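Local coordinates for laccase (Uncultured bacterium, PDB 4F7K), which probably oxidises phenolic and related substrates with molecular oxygen as a laccase of the multicopper oxidase family, at residues A[182-188]-A[233-239]; A[349-355]-A[397-403]. One frame throughout, in Å; residues are numbered along the deposited sequence.

Contact 1 of 2, residues A[182-188]-A[233-239]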
ATOM      1  N   ASP A 182      20.441  17.036   1.695  1.00 59.95           N
ATOM      2  CA  ASP A 182      19.522  16.643   0.616  1.00 57.85           C
ATOM      3  C   ASP A 182      18.078  16.733   1.064  1.00 56.27           C
ATOM      4  O   ASP A 182      17.772  16.526   2.241  1.00 56.47           O
ATOM      5  CB  ASP A 182      19.788  15.223   0.118  1.00 55.38           C
ATOM      6  CG  ASP A 182      20.953  15.149  -0.847  1.00 57.83           C
ATOM      7  OD1 ASP A 182      21.376  16.208  -1.358  1.00 60.11           O
ATOM      8  OD2 ASP A 182      21.458  14.026  -1.080  1.00 56.40           O
ATOM      9  N   ARG A 183      17.195  17.066   0.133  1.00 55.55           N
ATOM     10  CA  ARG A 183      15.767  16.968   0.384  1.00 53.96           C
ATOM     11  C   ARG A 183      15.268  15.660  -0.191  1.00 50.30           C
ATOM     12  O   ARG A 183      15.364  15.446  -1.396  1.00 49.49           O
ATOM     13  CB  ARG A 183      15.006  18.120  -0.264  1.00 55.60           C
ATOM     14  CG  ARG A 183      13.500  18.006  -0.019  1.00 53.52           C
ATOM     15  CD  ARG A 183      12.818  19.336  -0.087  1.00 54.57           C
ATOM     16  NE  ARG A 183      12.994  20.096   1.139  1.00 53.55           N
ATOM     17  CZ  ARG A 183      12.419  21.267   1.373  1.00 56.33           C
ATOM     18  NH1 ARG A 183      11.631  21.819   0.461  1.00 56.74           N
ATOM     19  NH2 ARG A 183      12.633  21.881   2.523  1.00 55.95           N
ATOM     20  N   VAL A 184      14.731  14.789   0.660  1.00 48.67           N
ATOM     21  CA  VAL A 184      14.239  13.495   0.176  1.00 45.33           C
ATOM     22  C   VAL A 184      12.735  13.363   0.228  1.00 44.10           C
ATOM     23  O   VAL A 184      12.108  13.785   1.190  1.00 45.19           O
ATOM     24  CB  VAL A 184      14.887  12.291   0.915  1.00 44.35           C
ATOM     25  CG1 VAL A 184      16.391  12.317   0.746  1.00 46.07           C
ATOM     26  CG2 VAL A 184      14.482  12.256   2.405  1.00 43.48           C
ATOM     27  N   ARG A 185      12.164  12.770  -0.818  1.00 42.80           N
ATOM     28  CA  ARG A 185      10.802  12.245  -0.780  1.00 41.47           C
ATOM     29  C   ARG A 185      10.851  10.749  -0.412  1.00 39.23           C
ATOM     30  O   ARG A 185      11.532   9.978  -1.064  1.00 38.57           O
ATOM     31  CB  ARG A 185      10.098  12.465  -2.125  1.00 42.36           C
ATOM     32  CG  ARG A 185       8.611  12.112  -2.108  1.00 41.34           C
ATOM     33  CD  ARG A 185       7.962  12.398  -3.443  1.00 41.67           C
ATOM     34  NE  ARG A 185       6.513  12.156  -3.412  1.00 43.66           N
ATOM     35  CZ  ARG A 185       5.640  12.672  -4.291  1.00 44.09           C
ATOM     36  NH1 ARG A 185       6.079  13.437  -5.282  1.00 46.42           N
ATOM     37  NH2 ARG A 185       4.333  12.401  -4.201  1.00 40.44           N
ATOM     38  N   LEU A 186      10.171  10.390   0.676  1.00 37.92           N
ATOM     39  CA  LEU A 186      10.119   9.049   1.189  1.00 36.53           C
ATOM     40  C   LEU A 186       8.680   8.511   1.097  1.00 35.44           C
ATOM     41  O   LEU A 186       7.789   8.996   1.799  1.00 36.51           O
ATOM     42  CB  LEU A 186      10.626   9.022   2.651  1.00 36.67           C
ATOM     43  CG  LEU A 186      12.064   9.519   2.895  1.00 35.76           C
ATOM     44  CD1 LEU A 186      12.327   9.674   4.366  1.00 35.74           C
ATOM     45  CD2 LEU A 186      13.102   8.582   2.291  1.00 32.58           C
ATOM     46  N   ARG A 187       8.492   7.531   0.212  1.00 33.31           N
ATOM     47  CA  ARG A 187       7.205   6.868  -0.071  1.00 32.06           C
ATOM     48  C   ARG A 187       7.061   5.564   0.706  1.00 31.27           C
ATOM     49  O   ARG A 187       7.582   4.510   0.288  1.00 30.05           O
ATOM     50  CB  ARG A 187       7.074   6.615  -1.576  1.00 31.83           C
ATOM     51  CG  ARG A 187       7.115   7.930  -2.427  1.00 33.49           C
ATOM     52  CD  ARG A 187       7.015   7.564  -3.872  1.00 33.65           C
ATOM     53  NE  ARG A 187       7.308   8.657  -4.797  1.00 36.65           N
ATOM     54  CZ  ARG A 187       6.388   9.294  -5.535  1.00 37.37           C
ATOM     55  NH1 ARG A 187       5.099   8.987  -5.418  1.00 32.43           N
ATOM     56  NH2 ARG A 187       6.767  10.256  -6.383  1.00 36.00           N
ATOM     57  N   LEU A 188       6.378   5.651   1.850  1.00 30.87           N
ATOM     58  CA  LEU A 188       6.333   4.548   2.776  1.00 30.99           C
ATOM     59  C   LEU A 188       5.140   3.716   2.426  1.00 30.68           C
ATOM     60  O   LEU A 188       4.039   4.231   2.245  1.00 30.88           O
ATOM     61  CB  LEU A 188       6.191   5.017   4.239  1.00 31.80           C
ATOM     62  CG  LEU A 188       7.422   5.487   5.028  1.00 32.66           C
ATOM     63  CD1 LEU A 188       8.274   6.531   4.328  1.00 32.04           C
ATOM     64  CD2 LEU A 188       6.953   6.016   6.402  1.00 34.40           C
ATOM     65  N   ALA A 233       2.189   6.313   3.268  1.00 33.50           N
ATOM     66  CA  ALA A 233       2.321   7.710   3.612  1.00 35.79           C
ATOM     67  C   ALA A 233       3.502   8.272   2.841  1.00 36.33           C
ATOM     68  O   ALA A 233       4.542   7.637   2.791  1.00 35.22           O
ATOM     69  CB  ALA A 233       2.491   7.928   5.096  1.00 34.74           C
ATOM     70  N   ASP A 234       3.321   9.442   2.227  1.00 37.52           N
ATOM     71  CA  ASP A 234       4.435  10.163   1.596  1.00 39.17           C
ATOM     72  C   ASP A 234       5.043  11.181   2.577  1.00 40.19           C
ATOM     73  O   ASP A 234       4.338  11.932   3.220  1.00 42.05           O
ATOM     74  CB  ASP A 234       3.971  10.905   0.320  1.00 40.21           C
ATOM     75  CG  ASP A 234       4.065  10.052  -0.940  1.00 41.32           C
ATOM     76  OD1 ASP A 234       4.121   8.795  -0.849  1.00 42.31           O
ATOM     77  OD2 ASP A 234       4.104  10.639  -2.045  1.00 42.53           O
ATOM     78  N   ILE A 235       6.361  11.212   2.663  1.00 40.06           N
ATOM     79  CA  ILE A 235       7.050  12.140   3.529  1.00 41.32           C
ATOM     80  C   ILE A 235       8.060  12.945   2.720  1.00 42.89           C
ATOM     81  O   ILE A 235       8.854  12.396   1.957  1.00 40.51           O
ATOM     82  CB  ILE A 235       7.731  11.422   4.705  1.00 41.20           C
ATOM     83  CG1 ILE A 235       6.670  11.073   5.764  1.00 41.27           C
ATOM     84  CG2 ILE A 235       8.847  12.276   5.321  1.00 42.70           C
ATOM     85  CD1 ILE A 235       6.945   9.881   6.557  1.00 41.63           C
ATOM     86  N   ILE A 236       8.006  14.272   2.863  1.00 45.14           N
ATOM     87  CA  ILE A 236       9.105  15.035   2.353  1.00 47.03           C
ATOM     88  C   ILE A 236       9.844  15.602   3.550  1.00 48.79           C
ATOM     89  O   ILE A 236       9.238  16.150   4.465  1.00 50.62           O
ATOM     90  CB  ILE A 236       8.638  16.104   1.348  1.00 49.44           C
ATOM     91  CG1 ILE A 236       8.143  15.399   0.073  1.00 48.20           C
ATOM     92  CG2 ILE A 236       9.762  17.079   1.056  1.00 49.60           C
ATOM     93  CD1 ILE A 236       7.218  16.291  -0.799  1.00 51.49           C
ATOM     94  N   ALA A 237      11.159  15.458   3.538  1.00 48.59           N
ATOM     95  CA  ALA A 237      11.961  15.886   4.649  1.00 49.89           C
ATOM     96  C   ALA A 237      13.368  16.193   4.177  1.00 51.33           C
ATOM     97  O   ALA A 237      13.781  15.774   3.088  1.00 49.81           O
ATOM     98  CB  ALA A 237      11.971  14.813   5.743  1.00 48.09           C
ATOM     99  N   ASP A 238      14.082  16.960   5.000  1.00 54.06           N
ATOM    100  CA  ASP A 238      15.463  17.315   4.744  1.00 55.76           C
ATOM    101  C   ASP A 238      16.340  16.430   5.607  1.00 54.93           C
ATOM    102  O   ASP A 238      16.000  16.139   6.769  1.00 54.18           O
ATOM    103  CB  ASP A 238      15.704  18.785   5.107  1.00 59.56           C
ATOM    104  CG  ASP A 238      14.906  19.757   4.227  1.00 62.24           C
ATOM    105  OD1 ASP A 238      14.957  19.642   2.982  1.00 60.56           O
ATOM    106  OD2 ASP A 238      14.232  20.651   4.793  1.00 65.68           O
ATOM    107  N   VAL A 239      17.468  16.007   5.047  1.00 54.74           N
ATOM    108  CA  VAL A 239      18.422  15.192   5.788  1.00 55.23           C
ATOM    109  C   VAL A 239      19.209  16.097   6.728  1.00 59.34           C
ATOM    110  O   VAL A 239      20.019  16.929   6.273  1.00 61.46           O
ATOM    111  CB  VAL A 239      19.375  14.457   4.848  1.00 54.24           C
ATOM    112  CG1 VAL A 239      20.338  13.594   5.648  1.00 53.29           C
ATOM    113  CG2 VAL A 239      18.582  13.626   3.830  1.00 51.76           C
TER

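Contact 2 of 2, residues A[349-355]-A[397-403]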
ATOM      1  N   PHE A 349      -9.621  -9.514  17.191  1.00 39.29           N
ATOM      2  CA  PHE A 349      -8.541  -9.161  16.280  1.00 37.06           C
ATOM      3  C   PHE A 349      -8.884  -7.981  15.371  1.00 36.43           C
ATOM      4  O   PHE A 349     -10.010  -7.893  14.834  1.00 38.32           O
ATOM      5  CB  PHE A 349      -8.097 -10.391  15.486  1.00 36.00           C
ATOM      6  CG  PHE A 349      -7.370 -11.397  16.320  1.00 36.91           C
ATOM      7  CD1 PHE A 349      -5.980 -11.412  16.359  1.00 35.18           C
ATOM      8  CD2 PHE A 349      -8.069 -12.305  17.109  1.00 37.97           C
ATOM      9  CE1 PHE A 349      -5.304 -12.347  17.174  1.00 36.37           C
ATOM     10  CE2 PHE A 349      -7.388 -13.239  17.921  1.00 37.80           C
ATOM     11  CZ  PHE A 349      -6.019 -13.251  17.941  1.00 34.67           C
ATOM     12  N   PRO A 350      -7.931  -7.058  15.209  1.00 34.84           N
ATOM     13  CA  PRO A 350      -8.075  -5.928  14.264  1.00 34.61           C
ATOM     14  C   PRO A 350      -8.246  -6.449  12.835  1.00 33.54           C
ATOM     15  O   PRO A 350      -7.670  -7.491  12.503  1.00 32.39           O
ATOM     16  CB  PRO A 350      -6.737  -5.193  14.391  1.00 32.53           C
ATOM     17  CG  PRO A 350      -5.788  -6.247  14.971  1.00 32.54           C
ATOM     18  CD  PRO A 350      -6.619  -7.049  15.883  1.00 34.16           C
ATOM     19  N   HIS A 351      -9.060  -5.760  12.038  1.00 32.67           N
ATOM     20  CA  HIS A 351      -9.282  -6.120  10.659  1.00 33.00           C
ATOM     21  C   HIS A 351      -8.814  -4.997   9.774  1.00 32.62           C
ATOM     22  O   HIS A 351      -9.073  -3.833  10.080  1.00 33.08           O
ATOM     23  CB  HIS A 351     -10.770  -6.304  10.356  1.00 35.13           C
ATOM     24  CG  HIS A 351     -11.336  -7.602  10.820  1.00 37.34           C
ATOM     25  ND1 HIS A 351     -11.301  -7.996  12.143  1.00 40.59           N
ATOM     26  CD2 HIS A 351     -11.969  -8.592  10.145  1.00 38.69           C
ATOM     27  CE1 HIS A 351     -11.881  -9.181  12.265  1.00 41.88           C
ATOM     28  NE2 HIS A 351     -12.306  -9.560  11.070  1.00 42.90           N
ATOM     29  N   GLY A 352      -8.113  -5.348   8.695  1.00 31.24           N
ATOM     30  CA  GLY A 352      -7.767  -4.406   7.659  1.00 31.67           C
ATOM     31  C   GLY A 352      -8.903  -4.337   6.644  1.00 32.62           C
ATOM     32  O   GLY A 352      -9.436  -5.363   6.228  1.00 34.72           O
ATOM     33  N   ILE A 353      -9.292  -3.154   6.247  1.00 32.95           N
ATOM     34  CA  ILE A 353     -10.456  -3.007   5.350  1.00 34.49           C
ATOM     35  C   ILE A 353     -10.064  -2.263   4.097  1.00 34.27           C
ATOM     36  O   ILE A 353      -9.631  -1.127   4.177  1.00 34.42           O
ATOM     37  CB  ILE A 353     -11.548  -2.168   6.046  1.00 36.04           C
ATOM     38  CG1 ILE A 353     -11.850  -2.753   7.444  1.00 38.88           C
ATOM     39  CG2 ILE A 353     -12.804  -1.980   5.149  1.00 35.73           C
ATOM     40  CD1 ILE A 353     -12.980  -3.831   7.471  1.00 42.32           C
ATOM     41  N   HIS A 354     -10.241  -2.886   2.939  1.00 34.35           N
ATOM     42  CA  HIS A 354      -9.874  -2.236   1.681  1.00 35.16           C
ATOM     43  C   HIS A 354     -11.046  -2.190   0.669  1.00 36.01           C
ATOM     44  O   HIS A 354     -11.619  -3.227   0.338  1.00 37.22           O
ATOM     45  CB  HIS A 354      -8.614  -2.896   1.124  1.00 32.96           C
ATOM     46  CG  HIS A 354      -8.238  -2.443  -0.256  1.00 35.94           C
ATOM     47  ND1 HIS A 354      -8.188  -1.111  -0.623  1.00 36.20           N
ATOM     48  CD2 HIS A 354      -7.865  -3.151  -1.353  1.00 34.13           C
ATOM     49  CE1 HIS A 354      -7.823  -1.021  -1.890  1.00 36.89           C
ATOM     50  NE2 HIS A 354      -7.622  -2.243  -2.353  1.00 37.13           N
ATOM     51  N   LEU A 355     -11.400  -0.989   0.212  1.00 35.92           N
ATOM     52  CA  LEU A 355     -12.501  -0.800  -0.729  1.00 37.53           C
ATOM     53  C   LEU A 355     -11.975  -0.548  -2.123  1.00 37.22           C
ATOM     54  O   LEU A 355     -11.175   0.366  -2.334  1.00 36.24           O
ATOM     55  CB  LEU A 355     -13.418   0.373  -0.317  1.00 39.87           C
ATOM     56  CG  LEU A 355     -14.539   0.641  -1.322  1.00 41.69           C
ATOM     57  CD1 LEU A 355     -15.542  -0.558  -1.353  1.00 42.71           C
ATOM     58  CD2 LEU A 355     -15.242   1.960  -1.047  1.00 44.41           C
ATOM     59  N   LEU A 397     -15.113  -5.221  -4.889  1.00 43.41           N
ATOM     60  CA  LEU A 397     -14.766  -5.875  -3.639  1.00 42.36           C
ATOM     61  C   LEU A 397     -14.612  -4.891  -2.489  1.00 40.87           C
ATOM     62  O   LEU A 397     -13.967  -3.865  -2.620  1.00 40.08           O
ATOM     63  CB  LEU A 397     -13.462  -6.664  -3.828  1.00 41.99           C
ATOM     64  CG  LEU A 397     -13.004  -7.642  -2.741  1.00 43.23           C
ATOM     65  CD1 LEU A 397     -13.927  -8.846  -2.644  1.00 42.22           C
ATOM     66  CD2 LEU A 397     -11.587  -8.115  -3.064  1.00 41.08           C
ATOM     67  N   LEU A 398     -15.244  -5.214  -1.371  1.00 40.41           N
ATOM     68  CA  LEU A 398     -14.910  -4.623  -0.083  1.00 41.02           C
ATOM     69  C   LEU A 398     -14.255  -5.758   0.727  1.00 41.80           C
ATOM     70  O   LEU A 398     -14.869  -6.777   1.050  1.00 41.62           O
ATOM     71  CB  LEU A 398     -16.132  -4.033   0.609  1.00 40.51           C
ATOM     72  CG  LEU A 398     -16.052  -3.321   1.959  1.00 40.64           C
ATOM     73  CD1 LEU A 398     -15.053  -2.190   1.990  1.00 41.81           C
ATOM     74  CD2 LEU A 398     -17.428  -2.755   2.297  1.00 43.37           C
ATOM     75  N   HIS A 399     -12.975  -5.592   0.994  1.00 42.73           N
ATOM     76  CA  HIS A 399     -12.183  -6.689   1.511  1.00 43.67           C
ATOM     77  C   HIS A 399     -11.869  -6.420   2.964  1.00 43.14           C
ATOM     78  O   HIS A 399     -11.227  -5.435   3.265  1.00 41.28           O
ATOM     79  CB  HIS A 399     -10.907  -6.859   0.674  1.00 44.39           C
ATOM     80  CG  HIS A 399     -10.046  -8.006   1.103  1.00 48.24           C
ATOM     81  ND1 HIS A 399     -10.550  -9.123   1.740  1.00 52.44           N
ATOM     82  CD2 HIS A 399      -8.715  -8.218   0.974  1.00 52.17           C
ATOM     83  CE1 HIS A 399      -9.568  -9.966   1.995  1.00 53.04           C
ATOM     84  NE2 HIS A 399      -8.444  -9.441   1.541  1.00 54.27           N
ATOM     85  N   CYS A 400     -12.364  -7.286   3.854  1.00 43.61           N
ATOM     86  CA  CYS A 400     -12.055  -7.178   5.271  1.00 45.30           C
ATOM     87  C   CYS A 400     -11.183  -8.349   5.671  1.00 44.74           C
ATOM     88  O   CYS A 400     -11.603  -9.509   5.574  1.00 45.86           O
ATOM     89  CB  CYS A 400     -13.333  -7.134   6.105  1.00 45.89           C
ATOM     90  SG  CYS A 400     -14.454  -5.796   5.537  1.00 51.61           S
ATOM     91  N   HIS A 401      -9.960  -8.058   6.086  1.00 43.09           N
ATOM     92  CA  HIS A 401      -9.019  -9.121   6.452  1.00 41.76           C
ATOM     93  C   HIS A 401      -8.745  -9.084   7.943  1.00 40.15           C
ATOM     94  O   HIS A 401      -8.268  -8.070   8.457  1.00 38.39           O
ATOM     95  CB  HIS A 401      -7.698  -8.986   5.684  1.00 41.55           C
ATOM     96  CG  HIS A 401      -6.650  -9.983   6.089  1.00 43.17           C
ATOM     97  ND1 HIS A 401      -6.720 -11.319   5.752  1.00 45.30           N
ATOM     98  CD2 HIS A 401      -5.490  -9.831   6.774  1.00 42.78           C
ATOM     99  CE1 HIS A 401      -5.654 -11.946   6.220  1.00 45.39           C
ATOM    100  NE2 HIS A 401      -4.895 -11.066   6.848  1.00 42.05           N
ATOM    101  N   MET A 402      -9.039 -10.196   8.611  1.00 39.17           N
ATOM    102  CA  MET A 402      -8.634 -10.396   9.988  1.00 39.38           C
ATOM    103  C   MET A 402      -7.107 -10.651  10.086  1.00 39.00           C
ATOM    104  O   MET A 402      -6.575 -11.642   9.552  1.00 37.44           O
ATOM    105  CB  MET A 402      -9.441 -11.527  10.656  1.00 39.24           C
ATOM    106  CG  MET A 402      -9.220 -11.640  12.220  1.00 41.56           C
ATOM    107  SD  MET A 402     -10.325 -12.932  12.940  1.00 45.95           S
ATOM    108  CE  MET A 402      -9.685 -13.118  14.568  1.00 50.42           C
ATOM    109  N   LEU A 403      -6.430  -9.736  10.764  1.00 38.66           N
ATOM    110  CA  LEU A 403      -4.991  -9.804  10.918  1.00 40.04           C
ATOM    111  C   LEU A 403      -4.575 -11.103  11.630  1.00 41.71           C
ATOM    112  O   LEU A 403      -5.133 -11.465  12.673  1.00 40.89           O
ATOM    113  CB  LEU A 403      -4.478  -8.569  11.653  1.00 38.63           C
ATOM    114  CG  LEU A 403      -4.104  -7.359  10.760  1.00 39.42           C
ATOM    115  CD1 LEU A 403      -5.261  -6.742   9.991  1.00 34.98           C
ATOM    116  CD2 LEU A 403      -3.357  -6.289  11.536  1.00 36.53           C
TER

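Contact 1 of 2, residues A[182-188]-A[233-239]
Arg-183 grips Asp-238 side-on across an antiparallel strand pair: NE reaches OD1 at 2.7 Å, and NH2 reaches the syn lone pair of OD2 at 3.0 Å. The two flat groups lie 23° apart, close to coplanar, so each nitrogen meets its own oxygen. A bend at chi3 (-79°) turns the long arginine chain back toward this cross-strand neighbour, and its CD passes 4.0 Å from Ile-236 CG2. NH1 and NH2 also serve the backbone oxygens of Glu-274 and Ser-273. With an alanine here, Asp-238 would probably lose its paired charge, and those two loop carbonyls would lose their donors.

Along the same face, Arg-185 extends to Asp-234, where both nitrogens meet one oxygen, NH2 to OD2 at 2.8 Å and NE to OD2 at 3.2 Å, with the planes nearly perpendicular (87°). Arg-187 NH2 lies 3.3 Å above the Arg-185 guanidinium, a closeness of like charges that acids can offset: Asp-234 is bonded to Arg-185 and meets the Arg-187 guanidinium only distantly, by charge alone, while Glu-123 pairs with Arg-185 and Asp-132 with Arg-187. Thr-98 fixes Asp-234 OD1.

Backbone bonds set this register, from Val-239 N to Asp-182 O at one end to the Leu-188 and Ala-233 pair at the other. The opposite face is apolar, with Leu-188 CD2 3.9 Å from Ile-235 CD1; Leu-186 and Leu-188 rest on Phe-247 of strand 245-249, joining two sheets. Within its own sheet, strand 183-190 runs between strands 131-140 and 232-239, and strand 204-211 flanks the latter.

Contact 2 of 2, residues A[349-355]-A[397-403]
The His-Cys-His sequence 399-401, paired with the His-Gly-Ile-His-Leu run 351-355, matches the copper-binding signature of laccases; by family analogy Cys-400 and His-351 probably belong to the type 1 site, His-399 and His-401 to type 3, and His-354 to type 2. The strands run antiparallel, with His-354 and His-399 a hydrogen-bonded pair (His-354 N to His-399 O, 2.8 Å) and Gly-352 joined to His-401 in the same way (Gly-352 N to His-401 O, 2.7 Å). This register puts the side chains of His-354, His-399 and His-401 on one face, and those of His-351 and Cys-400 on the other.

Met-402 lays its CB over a face of the His-351 ring, 3.8 Å from the centroid, a CH-pi contact suited to a flexible apolar chain. The ring is turned so that ND1 gives its hydrogen to Phe-349 O at 3.0 Å. His-351 ND1 stands 7.6 Å from Cys-400 SG and is spent on Phe-349 O, so as modelled the pair is not posed to bind copper. Leu-355 CD1 meets Leu-398 CD1 at 3.8 Å, since CG anti to N (chi1 177° and -178°) brings each end nearer the opposite strand.

Asp-374 O accepts from His-354 ND1, and Asp-194 holds His-401 NE2. Strand 395-402 lies between strands 351-355 and 412-415; strand 375-378 flanks the other side of 351-355, while Leu-355 packs on Cys-388 and Phe-390 of strand 383-390.

How the contacts relate
The chain first passes through the strands of the first multicopper oxidase range, then enters the second, where contact 1 closes a 44-residue loop between 188 and 233. Only after it is complete does the chain reach the third range, where contact 2 closes a 41-residue loop between 355 and 397. The two are therefore in series, neither nested nor crossed. Their centres stand 28 Å apart, on opposite sides of the chain's centre, and each pairs strands within a separate sheet. A link nevertheless exists: Asp-194, inside the loop of contact 1, hydrogen-bonds His-401 of contact 2, tying the second range to the third.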